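PDB 3HSI: phosphatidylserine synthase from Haemophilus influenzae, which belongs to the phospholipase D superfamily and carries two related alpha/beta domains in a single chain. Local coordinates for residues D63-E68 against L164-K169. Sequence-based numbering, arbitrary orientation.
Sequences DEAGQE and LHQFEK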
ATOM      1  N   ASP C  63       7.151  11.604  27.821  1.00 25.42           N
ATOM      2  CA  ASP C  63       6.809  12.858  28.493  1.00 24.46           C
ATOM      3  C   ASP C  63       6.458  12.590  29.969  1.00 24.10           C
ATOM      4  O   ASP C  63       6.745  11.511  30.487  1.00 23.58           O
ATOM      5  CB  ASP C  63       5.683  13.569  27.734  1.00 24.23           C
ATOM      6  CG  ASP C  63       4.422  12.704  27.617  1.00 24.60           C
ATOM      7  OD1 ASP C  63       4.293  11.741  28.415  1.00 24.88           O
ATOM      8  OD2 ASP C  63       3.552  13.002  26.759  1.00 23.64           O
ATOM      9  N   GLU C  64       5.847  13.559  30.648  1.00 24.23           N
ATOM     10  CA  GLU C  64       5.641  13.444  32.115  1.00 23.87           C
ATOM     11  C   GLU C  64       4.660  12.362  32.539  1.00 23.05           C
ATOM     12  O   GLU C  64       4.856  11.722  33.570  1.00 23.09           O
ATOM     13  CB  GLU C  64       5.220  14.777  32.726  1.00 23.53           C
ATOM     14  CG  GLU C  64       6.299  15.817  32.662  1.00 25.85           C
ATOM     15  CD  GLU C  64       6.198  16.722  31.424  1.00 29.76           C
ATOM     16  OE1 GLU C  64       5.733  16.291  30.339  1.00 29.83           O
ATOM     17  OE2 GLU C  64       6.604  17.896  31.548  1.00 33.67           O
ATOM     18  N   ALA C  65       3.590  12.196  31.771  1.00 22.68           N
ATOM     19  CA  ALA C  65       2.638  11.097  31.999  1.00 23.08           C
ATOM     20  C   ALA C  65       3.310   9.721  31.755  1.00 23.14           C
ATOM     21  O   ALA C  65       3.192   8.799  32.581  1.00 23.09           O
ATOM     22  CB  ALA C  65       1.379  11.274  31.131  1.00 22.19           C
ATOM     23  N   GLY C  66       4.038   9.598  30.642  1.00 23.18           N
ATOM     24  CA  GLY C  66       4.798   8.369  30.357  1.00 22.98           C
ATOM     25  C   GLY C  66       5.683   7.965  31.523  1.00 23.31           C
ATOM     26  O   GLY C  66       5.760   6.783  31.875  1.00 23.53           O
ATOM     27  N   GLN C  67       6.338   8.962  32.123  1.00 22.99           N
ATOM     28  CA  GLN C  67       7.283   8.767  33.183  1.00 22.96           C
ATOM     29  C   GLN C  67       6.588   8.346  34.472  1.00 22.60           C
ATOM     30  O   GLN C  67       7.078   7.466  35.182  1.00 21.93           O
ATOM     31  CB  GLN C  67       8.088  10.053  33.424  1.00 22.92           C
ATOM     32  CG  GLN C  67       9.150   9.947  34.540  1.00 25.20           C
ATOM     33  CD  GLN C  67      10.343   9.069  34.144  1.00 30.24           C
ATOM     34  OE1 GLN C  67      11.087   9.394  33.213  1.00 31.87           O
ATOM     35  NE2 GLN C  67      10.509   7.928  34.833  1.00 30.34           N
ATOM     36  N   GLU C  68       5.466   8.985  34.778  1.00 22.94           N
ATOM     37  CA  GLU C  68       4.687   8.640  35.961  1.00 23.54           C
ATOM     38  C   GLU C  68       4.197   7.194  35.843  1.00 23.50           C
ATOM     39  O   GLU C  68       4.307   6.418  36.798  1.00 23.79           O
ATOM     40  CB  GLU C  68       3.508   9.579  36.106  1.00 24.24           C
ATOM     41  CG  GLU C  68       2.844   9.495  37.474  1.00 27.54           C
ATOM     42  CD  GLU C  68       1.687  10.465  37.641  1.00 32.36           C
ATOM     43  OE1 GLU C  68       1.525  11.395  36.807  1.00 32.33           O
ATOM     44  OE2 GLU C  68       0.928  10.287  38.625  1.00 36.04           O
ATOM     45  N   LEU C 164      -3.775  11.045  28.976  1.00 20.91           N
ATOM     46  CA  LEU C 164      -3.977  10.864  30.415  1.00 21.03           C
ATOM     47  C   LEU C 164      -4.342  12.161  31.163  1.00 21.24           C
ATOM     48  O   LEU C 164      -4.422  12.180  32.412  1.00 21.29           O
ATOM     49  CB  LEU C 164      -2.722  10.223  31.019  1.00 21.93           C
ATOM     50  CG  LEU C 164      -2.630   8.689  30.931  1.00 22.79           C
ATOM     51  CD1 LEU C 164      -2.929   8.178  29.554  1.00 25.78           C
ATOM     52  CD2 LEU C 164      -1.264   8.224  31.334  1.00 25.67           C
ATOM     53  N   HIS C 165      -4.583  13.233  30.391  1.00 20.82           N
ATOM     54  CA  HIS C 165      -4.899  14.544  30.943  1.00 20.24           C
ATOM     55  C   HIS C 165      -3.874  14.955  32.002  1.00 20.08           C
ATOM     56  O   HIS C 165      -4.229  15.322  33.117  1.00 19.10           O
ATOM     57  CB  HIS C 165      -6.301  14.530  31.554  1.00 20.20           C
ATOM     58  CG  HIS C 165      -6.926  15.877  31.637  1.00 19.31           C
ATOM     59  ND1 HIS C 165      -8.274  16.058  31.823  1.00 19.47           N
ATOM     60  CD2 HIS C 165      -6.387  17.118  31.533  1.00 20.21           C
ATOM     61  CE1 HIS C 165      -8.538  17.354  31.848  1.00 18.65           C
ATOM     62  NE2 HIS C 165      -7.410  18.018  31.666  1.00 16.85           N
ATOM     63  N   GLN C 166      -2.597  14.908  31.640  1.00 20.66           N
ATOM     64  CA  GLN C 166      -1.543  15.286  32.579  1.00 20.50           C
ATOM     65  C   GLN C 166      -1.631  16.744  33.055  1.00 20.36           C
ATOM     66  O   GLN C 166      -1.411  17.023  34.242  1.00 19.67           O
ATOM     67  CB  GLN C 166      -0.158  14.987  31.989  1.00 21.09           C
ATOM     68  CG  GLN C 166       0.992  15.048  33.017  1.00 21.97           C
ATOM     69  CD  GLN C 166       0.948  13.883  33.989  1.00 26.84           C
ATOM     70  OE1 GLN C 166       0.105  12.989  33.866  1.00 27.38           O
ATOM     71  NE2 GLN C 166       1.854  13.875  34.950  1.00 25.82           N
ATOM     72  N   PHE C 167      -1.897  17.675  32.138  1.00 19.76           N
ATOM     73  CA  PHE C 167      -2.030  19.084  32.531  1.00 20.51           C
ATOM     74  C   PHE C 167      -3.427  19.575  32.180  1.00 20.50           C
ATOM     75  O   PHE C 167      -4.398  18.939  32.572  1.00 21.13           O
ATOM     76  CB  PHE C 167      -0.879  19.960  31.987  1.00 20.28           C
ATOM     77  CG  PHE C 167       0.496  19.428  32.365  1.00 21.17           C
ATOM     78  CD1 PHE C 167       1.253  18.676  31.454  1.00 21.35           C
ATOM     79  CD2 PHE C 167       0.999  19.611  33.658  1.00 20.99           C
ATOM     80  CE1 PHE C 167       2.516  18.149  31.810  1.00 21.56           C
ATOM     81  CE2 PHE C 167       2.270  19.092  34.043  1.00 18.76           C
ATOM     82  CZ  PHE C 167       3.030  18.364  33.117  1.00 20.21           C
ATOM     83  N   GLU C 168      -3.539  20.653  31.426  1.00 20.16           N
ATOM     84  CA  GLU C 168      -4.834  21.206  31.087  1.00 20.75           C
ATOM     85  C   GLU C 168      -5.461  20.529  29.873  1.00 21.02           C
ATOM     86  O   GLU C 168      -6.652  20.292  29.845  1.00 22.62           O
ATOM     87  CB  GLU C 168      -4.733  22.722  30.897  1.00 20.49           C
ATOM     88  N   LYS C 169      -4.657  20.140  28.900  1.00 20.92           N
ATOM     89  CA  LYS C 169      -5.192  19.573  27.678  1.00 19.92           C
ATOM     90  C   LYS C 169      -5.416  18.087  27.781  1.00 20.02           C
ATOM     91  O   LYS C 169      -4.672  17.379  28.461  1.00 20.05           O
ATOM     92  CB  LYS C 169      -4.277  19.890  26.489  1.00 19.63           C
TER
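L164 starts the contact by laying its CD2 methyl against CB of A65, 4.0 Å away, in the first turn of helix 64-79. This phospholipase D fold packs helices on mixed sheets, and here the loop between strands 151-155 and 171-179 meets the N-terminal end of one such helix. A purely apolar side chain fits L164's buried place between this helix and F38 and K39 of helix 35-48. The small A65 lets the loop come near: CA of A65 lies 5.9 Å from CA of Q166. With CG anti to the backbone N (chi1 -167°) and the chain bent at chi2, the Q166 amide passes over A65, OE1 standing 3.5 Å from CB of A65. An amide offers both donor and acceptor: NE2 gives a nearly straight bond (3.1 Å, 167°) to OE1 of E68, which lies in the amide plane, while OE1 accepts from NZ of K39. The extended E68 chain brings that same OE1 to K39 in a salt bridge, so the lysine links both side chains. OE1 of E64 is hydrogen-bonded to ND2 of N161. F167 turns its ring rim, whose weakly positive hydrogens probably suit a carboxylate, toward E64; the planes stand 75° apart, and CD of E64 lies in the ring plane, 3.9 Å from CZ of F167.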